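Local coordinates for protein probable glucarate dehydratase (Mycobacterium smegmatis str. MC2 155, PDB 3VDG) that probably catalyses the dehydration of glucarate or a related acid sugar, as a metal-dependent member of the enolase superfamily, at residues Asp145-Ser156 and Gln394-Gly402; Met204-Lys214 and Ala368-Arg376. All blocks are in the same frame, centred on the assembly; numbering follows the deposited sequence.

Interaction 1. Residues Asp145-Ser156 and Gln394-Gly402; sequences DVQGQVTGRPVS and QVPATPGLG
Gly400 is held by its backbone against the turn that ends helix 131-151. Its N gives a hydrogen bond of 2.8 Å to Arg153 O, and its O accepts one of 3.1 Å from Val155 N, so the two segments meet in a single beta bridge, Pro154 with Gly400. The helix comes closer still: the CA atoms of Gly148 and Gly400 are 3.8 Å apart, a spacing that suits two residues without side chains, and Gly400 also has positive phi. On one flank the Pro399 ring rests on Gly148 O and the CA of Gly152, while Pro154 CA lies 3.2 Å from Thr398 O.

Next along the loop, Leu401 N donates to Asp145 OD1 at 2.9 Å in a nearly straight bond (171°). With CG anti to the backbone N (chi1 -174°), the carboxylate of Asp145 reaches the loop, and Leu401 N meets it from above the plane. From the opposite face, Gln149 NE2 reaches the same oxygen at 3.1 Å. A buried carboxylate needs such donors, and OD2 finds another in Leu72 N; Gln149 NE2 in turn also binds Thr70 O. Beyond the polar row, Val155 CG2 packs on Leu401 CD1 at 4.1 Å, branched side chains suited to a buried apolar spot.

Farther out, Gly152 supplies the positive phi with which the helix stops. Arg153 N returns to Gly148 O at 2.9 Å, and Gly152 N makes a weak bond to Gln149 O, the pattern of a Schellman motif. Gly152 O and Arg153 NH1 then bind Asn26 of the second subunit. The loop after strand 392-394, which runs antiparallel to barrel strand 166-174, thus ties the C-terminal part of the chain to the last helix before the barrel, consistent with the enolase fold, whose capping domain combines N- and C-terminal parts.

Interaction 2. Residues Met204-Lys214 and Ala368-Arg376; sequences MIDEYGFSAIK and ACDTHWPWR. With ACT (acetate ion), chain E.
Pro374 is wedged among three side chains of the 204-214 segment: Met204, Tyr208 and Phe210. Its CG sits over one face of the Tyr208 ring, 4.3 Å from the ring centroid and 23° off the normal, a CH-pi contact. The same CG meets Phe210 differently, at the ring's edge, 3.6 Å from CE2. A compact, rigid proline suits this three-sided niche. Met204 closes it: CG anti to the backbone N (chi1 -160°) and an extended chi2 lay SD against the proline ring, and the bend at chi3 turns CE of Met204 onto Trp375 CZ2 at 3.4 Å, a snug fit for a flexible thioether. Farther along, the small side chains of Ala212 and Ala368 let the backbones approach.

The inner end is polar. Lys214, fully extended, lays its CD across the Asp370 carboxylate and puts NZ 2.9 Å from Asp370 OD2, above the carboxylate plane, in a salt bridge. NZ also pairs with Glu269, a ligand of the sodium ion, and Asp370 OD1 with Arg242. On this side too, His372 NE2 donates to an acetate at 2.9 Å, probably taken up from the crystallisation liquor and also bound by His52 and Asn47.

The outer side is looser. Tyr208 OH and Arg376 only approach one another, and a water links Tyr208 OH (2.9 Å) to Pro374 O (2.7 Å). Arg376 lies over the Trp373 indole, its NE fixed by a straight in-plane bond to Trp373 O; a guanidinium is flat enough to lie there while its NE donates.

The contact thus joins helix 194-208 and the start of barrel strand 213-216 to the long loop after helix 349-360. Strand 166-174 runs alongside, its Ala171 touching Phe210 and its Phe169 touching Thr371.

How the interactions relate
The two interactions do not touch: their centres are 25 Å apart and their nearest atoms about 10 Å. Along the chain, interaction 2 is nested inside the loop that interaction 1 closes. Helix 349-360 lies between them: His357 touches Pro154, Ser156 and Val395 of interaction 1, and Ala359 and Leu352 touch Cys369 and Trp373 of interaction 2. Their roles differ. Interaction 1 ties the C-terminal loop to helix 131-151, close to the second subunit. Interaction 2 reaches the metal site, with the Lys214 side chain about 3 Å from the sodium ion bound by Asp244, Glu269 and Asn292, and about 5 Å from a formic acid molecule.

Interaction 1. Residues Asp145-Ser156 and Gln394-Gly402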
# COMPACT_ATOMS: atom_id res chain seq x y z
N ASP A 145 -16.52 1.83 -6.70
CA ASP A 145 -17.64 1.32 -7.50
C ASP A 145 -17.90 2.28 -8.68
O ASP A 145 -18.00 1.85 -9.82
CB ASP A 145 -18.88 1.15 -6.59
CG ASP A 145 -20.07 0.47 -7.28
OD1 ASP A 145 -19.93 -0.13 -8.37
OD2 ASP A 145 -21.18 0.53 -6.68
N VAL A 146 -17.99 3.58 -8.41
CA VAL A 146 -18.16 4.56 -9.50
C VAL A 146 -16.95 4.55 -10.46
O VAL A 146 -17.12 4.51 -11.68
CB VAL A 146 -18.43 5.99 -9.00
CG1 VAL A 146 -18.64 6.94 -10.19
CG2 VAL A 146 -19.69 6.01 -8.12
N GLN A 147 -15.74 4.52 -9.91
CA GLN A 147 -14.56 4.46 -10.79
C GLN A 147 -14.70 3.29 -11.76
O GLN A 147 -14.43 3.43 -12.95
CB GLN A 147 -13.28 4.28 -9.97
CG GLN A 147 -12.88 5.52 -9.17
CD GLN A 147 -11.60 5.29 -8.40
OE1 GLN A 147 -10.77 4.49 -8.80
NE2 GLN A 147 -11.44 6.00 -7.29
N GLY A 148 -15.08 2.13 -11.22
CA GLY A 148 -15.19 0.92 -12.05
C GLY A 148 -16.28 1.09 -13.10
O GLY A 148 -16.11 0.73 -14.26
N GLN A 149 -17.41 1.67 -12.70
CA GLN A 149 -18.50 1.83 -13.65
C GLN A 149 -18.11 2.77 -14.78
O GLN A 149 -18.40 2.52 -15.94
CB GLN A 149 -19.75 2.38 -12.96
CG GLN A 149 -20.40 1.38 -12.00
CD GLN A 149 -21.54 2.04 -11.27
OE1 GLN A 149 -22.41 2.65 -11.90
NE2 GLN A 149 -21.53 1.98 -9.93
N VAL A 150 -17.47 3.87 -14.45
CA VAL A 150 -17.15 4.85 -15.48
C VAL A 150 -16.01 4.39 -16.40
O VAL A 150 -15.98 4.75 -17.58
CB VAL A 150 -16.91 6.25 -14.87
CG1 VAL A 150 -15.50 6.36 -14.34
CG2 VAL A 150 -17.19 7.34 -15.91
N THR A 151 -15.11 3.55 -15.90
CA THR A 151 -14.01 3.02 -16.71
C THR A 151 -14.34 1.67 -17.37
O THR A 151 -13.56 1.16 -18.17
CB THR A 151 -12.73 2.81 -15.88
OG1 THR A 151 -13.00 1.92 -14.80
CG2 THR A 151 -12.22 4.13 -15.34
N GLY A 152 -15.46 1.07 -17.00
CA GLY A 152 -15.78 -0.25 -17.50
C GLY A 152 -14.94 -1.36 -16.88
O GLY A 152 -14.84 -2.43 -17.46
N ARG A 153 -14.35 -1.12 -15.71
CA ARG A 153 -13.47 -2.13 -15.07
C ARG A 153 -14.07 -2.64 -13.75
O ARG A 153 -14.71 -1.88 -13.03
CB ARG A 153 -12.06 -1.57 -14.76
CG ARG A 153 -11.36 -0.79 -15.89
CD ARG A 153 -11.33 -1.56 -17.20
NE ARG A 153 -10.70 -2.87 -17.05
CZ ARG A 153 -10.59 -3.74 -18.04
NH1 ARG A 153 -11.09 -3.43 -19.25
NH2 ARG A 153 -10.00 -4.92 -17.83
N PRO A 154 -13.87 -3.94 -13.43
CA PRO A 154 -14.28 -4.41 -12.12
C PRO A 154 -13.38 -3.77 -11.06
O PRO A 154 -12.25 -3.38 -11.34
CB PRO A 154 -14.04 -5.92 -12.19
CG PRO A 154 -12.99 -6.10 -13.25
CD PRO A 154 -13.26 -5.00 -14.25
N VAL A 155 -13.88 -3.65 -9.85
CA VAL A 155 -13.11 -3.02 -8.77
C VAL A 155 -11.76 -3.72 -8.55
O VAL A 155 -10.76 -3.07 -8.24
CB VAL A 155 -13.97 -2.97 -7.48
CG1 VAL A 155 -13.12 -2.75 -6.24
CG2 VAL A 155 -15.02 -1.87 -7.62
N SER A 156 -11.70 -5.03 -8.73
CA SER A 156 -10.41 -5.73 -8.57
C SER A 156 -9.32 -5.17 -9.50
O SER A 156 -8.14 -5.16 -9.13
CB SER A 156 -10.56 -7.24 -8.77
OG SER A 156 -11.00 -7.51 -10.09
N GLN A 394 -17.08 -16.56 -6.96
CA GLN A 394 -16.36 -16.12 -8.13
C GLN A 394 -16.28 -14.58 -8.15
O GLN A 394 -17.24 -13.96 -7.88
CB GLN A 394 -17.05 -16.65 -9.37
CG GLN A 394 -16.31 -16.28 -10.63
CD GLN A 394 -16.60 -17.20 -11.81
OE1 GLN A 394 -17.75 -17.44 -12.16
NE2 GLN A 394 -15.54 -17.71 -12.43
N VAL A 395 -15.14 -14.01 -8.47
CA VAL A 395 -15.03 -12.54 -8.48
C VAL A 395 -15.84 -12.02 -9.69
O VAL A 395 -15.68 -12.55 -10.78
CB VAL A 395 -13.56 -12.06 -8.47
CG1 VAL A 395 -12.79 -12.55 -9.68
CG2 VAL A 395 -13.48 -10.55 -8.37
N PRO A 396 -16.74 -11.05 -9.48
CA PRO A 396 -17.49 -10.51 -10.62
C PRO A 396 -16.54 -9.87 -11.65
O PRO A 396 -15.55 -9.24 -11.26
CB PRO A 396 -18.38 -9.42 -9.99
CG PRO A 396 -18.54 -9.85 -8.56
CD PRO A 396 -17.21 -10.49 -8.19
N ALA A 397 -16.83 -10.04 -12.93
CA ALA A 397 -15.97 -9.53 -14.01
C ALA A 397 -16.56 -8.26 -14.62
O ALA A 397 -15.94 -7.61 -15.46
CB ALA A 397 -15.77 -10.60 -15.09
N THR A 398 -17.76 -7.90 -14.18
CA THR A 398 -18.46 -6.74 -14.71
C THR A 398 -17.83 -5.44 -14.17
O THR A 398 -17.07 -5.47 -13.22
CB THR A 398 -19.94 -6.78 -14.28
OG1 THR A 398 -20.00 -6.98 -12.87
CG2 THR A 398 -20.67 -7.94 -14.95
N PRO A 399 -18.19 -4.28 -14.78
CA PRO A 399 -17.71 -2.97 -14.29
C PRO A 399 -18.19 -2.68 -12.88
O PRO A 399 -19.31 -3.01 -12.52
CB PRO A 399 -18.37 -1.98 -15.26
CG PRO A 399 -18.55 -2.76 -16.53
CD PRO A 399 -18.92 -4.16 -16.04
N GLY A 400 -17.34 -2.04 -12.09
CA GLY A 400 -17.72 -1.63 -10.73
C GLY A 400 -17.69 -2.76 -9.72
O GLY A 400 -16.95 -3.75 -9.87
N LEU A 401 -18.49 -2.60 -8.66
CA LEU A 401 -18.55 -3.60 -7.59
C LEU A 401 -19.21 -4.88 -8.08
O LEU A 401 -18.90 -5.98 -7.62
CB LEU A 401 -19.29 -3.01 -6.38
CG LEU A 401 -18.93 -3.33 -4.94
CD1 LEU A 401 -17.43 -3.28 -4.68
CD2 LEU A 401 -19.67 -2.34 -4.04
N GLY A 402 -20.12 -4.74 -9.04
CA GLY A 402 -20.74 -5.93 -9.65
C GLY A 402 -22.09 -6.30 -9.04
O GLY A 402 -22.65 -7.32 -9.37
O HOH W 1 -21.48 -2.32 -10.21
O HOH W 2 -12.81 -9.29 -11.56

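Interaction 2. Residues Met204-Lys214 and Ala368-Arg376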
# COMPACT_ATOMS: atom_id res chain seq x y z
N MET A 204 -24.38 -26.41 7.32
CA MET A 204 -23.80 -25.24 6.65
C MET A 204 -22.91 -25.66 5.47
O MET A 204 -22.98 -25.08 4.38
CB MET A 204 -23.01 -24.41 7.65
CG MET A 204 -22.76 -22.98 7.21
SD MET A 204 -21.70 -22.11 8.40
CE MET A 204 -22.87 -21.77 9.70
N ILE A 205 -22.09 -26.67 5.68
CA ILE A 205 -21.18 -27.12 4.64
C ILE A 205 -21.88 -27.86 3.48
O ILE A 205 -21.44 -27.76 2.34
CB ILE A 205 -20.06 -27.96 5.23
CG1 ILE A 205 -19.12 -27.05 6.06
CG2 ILE A 205 -19.29 -28.67 4.13
CD1 ILE A 205 -18.22 -27.80 7.01
N ASP A 206 -22.95 -28.59 3.77
CA ASP A 206 -23.80 -29.16 2.71
C ASP A 206 -24.35 -28.06 1.82
O ASP A 206 -24.45 -28.22 0.62
CB ASP A 206 -24.98 -29.94 3.30
CG ASP A 206 -24.58 -31.29 3.87
OD1 ASP A 206 -23.42 -31.69 3.64
OD2 ASP A 206 -25.40 -31.94 4.55
N GLU A 207 -24.75 -26.95 2.42
CA GLU A 207 -25.38 -25.87 1.68
C GLU A 207 -24.34 -25.00 0.92
O GLU A 207 -24.55 -24.66 -0.24
CB GLU A 207 -26.28 -25.06 2.62
CG GLU A 207 -26.74 -23.70 2.13
CD GLU A 207 -27.92 -23.76 1.17
OE1 GLU A 207 -28.31 -24.88 0.77
OE2 GLU A 207 -28.44 -22.69 0.82
N TYR A 208 -23.21 -24.69 1.54
CA TYR A 208 -22.26 -23.73 0.98
C TYR A 208 -20.96 -24.30 0.43
O TYR A 208 -20.33 -23.70 -0.43
CB TYR A 208 -21.95 -22.62 2.00
CG TYR A 208 -23.16 -21.75 2.24
CD1 TYR A 208 -23.42 -20.66 1.43
CD2 TYR A 208 -24.05 -22.02 3.27
CE1 TYR A 208 -24.54 -19.86 1.63
CE2 TYR A 208 -25.17 -21.22 3.47
CZ TYR A 208 -25.40 -20.14 2.65
OH TYR A 208 -26.50 -19.33 2.84
N GLY A 209 -20.54 -25.46 0.94
CA GLY A 209 -19.32 -26.09 0.45
C GLY A 209 -18.04 -25.56 1.07
O GLY A 209 -16.95 -25.86 0.58
N PHE A 210 -18.15 -24.81 2.17
CA PHE A 210 -16.96 -24.23 2.82
C PHE A 210 -15.91 -25.29 3.09
O PHE A 210 -16.23 -26.39 3.52
CB PHE A 210 -17.34 -23.53 4.14
CG PHE A 210 -18.32 -22.42 3.99
CD1 PHE A 210 -18.07 -21.36 3.12
CD2 PHE A 210 -19.48 -22.38 4.76
CE1 PHE A 210 -18.97 -20.31 2.99
CE2 PHE A 210 -20.38 -21.34 4.64
CZ PHE A 210 -20.13 -20.30 3.76
N SER A 211 -14.65 -24.95 2.85
CA SER A 211 -13.50 -25.85 2.98
C SER A 211 -12.69 -25.63 4.25
O SER A 211 -11.69 -26.32 4.46
CB SER A 211 -12.54 -25.62 1.81
OG SER A 211 -11.92 -24.34 1.95
N ALA A 212 -13.06 -24.62 5.03
CA ALA A 212 -12.36 -24.27 6.29
C ALA A 212 -13.45 -23.93 7.31
O ALA A 212 -14.55 -23.52 6.92
CB ALA A 212 -11.41 -23.10 6.11
N ILE A 213 -13.16 -24.11 8.59
CA ILE A 213 -14.22 -23.99 9.59
C ILE A 213 -13.72 -23.17 10.77
O ILE A 213 -12.60 -23.36 11.25
CB ILE A 213 -14.64 -25.38 10.12
CG1 ILE A 213 -15.13 -26.29 8.98
CG2 ILE A 213 -15.72 -25.24 11.18
CD1 ILE A 213 -15.44 -27.71 9.44
N LYS A 214 -14.54 -22.24 11.23
CA LYS A 214 -14.15 -21.45 12.38
C LYS A 214 -15.21 -21.61 13.47
O LYS A 214 -16.39 -21.59 13.16
CB LYS A 214 -14.07 -19.97 11.99
CG LYS A 214 -13.96 -19.04 13.20
CD LYS A 214 -13.88 -17.57 12.77
CE LYS A 214 -13.67 -16.66 13.97
NZ LYS A 214 -13.40 -15.26 13.56
N ALA A 368 -8.87 -18.80 4.02
CA ALA A 368 -10.26 -18.59 3.68
C ALA A 368 -10.79 -17.39 4.48
O ALA A 368 -10.44 -17.24 5.65
CB ALA A 368 -11.05 -19.86 4.01
N CYS A 369 -11.61 -16.54 3.87
CA CYS A 369 -12.20 -15.38 4.57
C CYS A 369 -13.38 -15.77 5.46
O CYS A 369 -14.19 -16.61 5.09
CB CYS A 369 -12.71 -14.33 3.57
SG CYS A 369 -11.41 -13.62 2.50
N ASP A 370 -13.50 -15.13 6.62
CA ASP A 370 -14.72 -15.26 7.42
C ASP A 370 -15.90 -14.59 6.71
O ASP A 370 -15.74 -13.58 6.02
CB ASP A 370 -14.53 -14.56 8.77
CG ASP A 370 -13.54 -15.30 9.69
OD1 ASP A 370 -13.17 -16.45 9.40
OD2 ASP A 370 -13.16 -14.72 10.73
N THR A 371 -17.10 -15.14 6.88
CA THR A 371 -18.32 -14.42 6.51
C THR A 371 -19.45 -14.90 7.42
O THR A 371 -19.44 -16.04 7.87
CB THR A 371 -18.72 -14.66 5.04
OG1 THR A 371 -19.94 -13.95 4.75
CG2 THR A 371 -18.93 -16.16 4.78
N HIS A 372 -20.40 -14.01 7.70
CA HIS A 372 -21.61 -14.35 8.45
C HIS A 372 -22.72 -14.69 7.50
O HIS A 372 -23.86 -14.88 7.90
CB HIS A 372 -22.05 -13.15 9.29
CG HIS A 372 -21.21 -12.93 10.52
ND1 HIS A 372 -19.91 -12.57 10.46
CD2 HIS A 372 -21.53 -13.03 11.87
CE1 HIS A 372 -19.43 -12.43 11.71
NE2 HIS A 372 -20.42 -12.71 12.57
N TRP A 373 -22.40 -14.80 6.21
CA TRP A 373 -23.44 -15.05 5.19
C TRP A 373 -24.52 -16.09 5.49
O TRP A 373 -25.71 -15.83 5.26
CB TRP A 373 -22.80 -15.37 3.85
CG TRP A 373 -23.71 -15.09 2.68
CD1 TRP A 373 -24.32 -16.00 1.82
CD2 TRP A 373 -24.14 -13.76 2.19
NE1 TRP A 373 -25.08 -15.35 0.87
CE2 TRP A 373 -25.01 -14.01 1.03
CE3 TRP A 373 -23.88 -12.45 2.58
CZ2 TRP A 373 -25.58 -12.99 0.31
CZ3 TRP A 373 -24.49 -11.42 1.84
CH2 TRP A 373 -25.31 -11.68 0.74
N PRO A 374 -24.14 -17.30 5.93
CA PRO A 374 -25.17 -18.33 6.16
C PRO A 374 -26.22 -17.93 7.19
O PRO A 374 -27.31 -18.49 7.20
CB PRO A 374 -24.36 -19.53 6.67
CG PRO A 374 -22.97 -19.30 6.15
CD PRO A 374 -22.79 -17.81 6.18
N TRP A 375 -25.89 -16.97 8.04
CA TRP A 375 -26.78 -16.60 9.13
C TRP A 375 -27.82 -15.61 8.74
O TRP A 375 -28.72 -15.33 9.53
CB TRP A 375 -25.97 -16.06 10.31
CG TRP A 375 -25.04 -17.12 10.85
CD1 TRP A 375 -23.65 -17.12 10.84
CD2 TRP A 375 -25.42 -18.38 11.50
NE1 TRP A 375 -23.16 -18.27 11.42
CE2 TRP A 375 -24.18 -19.06 11.85
CE3 TRP A 375 -26.64 -18.99 11.82
CZ2 TRP A 375 -24.17 -20.30 12.48
CZ3 TRP A 375 -26.61 -20.23 12.46
CH2 TRP A 375 -25.41 -20.86 12.78
N ARG A 376 -27.74 -15.05 7.54
CA ARG A 376 -28.82 -14.14 7.11
C ARG A 376 -29.57 -14.75 5.93
O ARG A 376 -29.11 -15.76 5.37
CB ARG A 376 -28.33 -12.69 6.88
CG ARG A 376 -27.06 -12.51 6.03
CD ARG A 376 -27.32 -12.46 4.54
NE ARG A 376 -27.30 -13.80 3.95
CZ ARG A 376 -28.00 -14.14 2.88
NH1 ARG A 376 -28.78 -13.25 2.26
NH2 ARG A 376 -27.93 -15.38 2.42
C ACT E . -19.82 -12.04 16.45
O ACT E . -20.38 -11.95 15.33
OXT ACT E . -20.49 -12.19 17.50
CH3 ACT E . -18.33 -11.98 16.57
O HOH W 3 -28.04 -20.05 5.14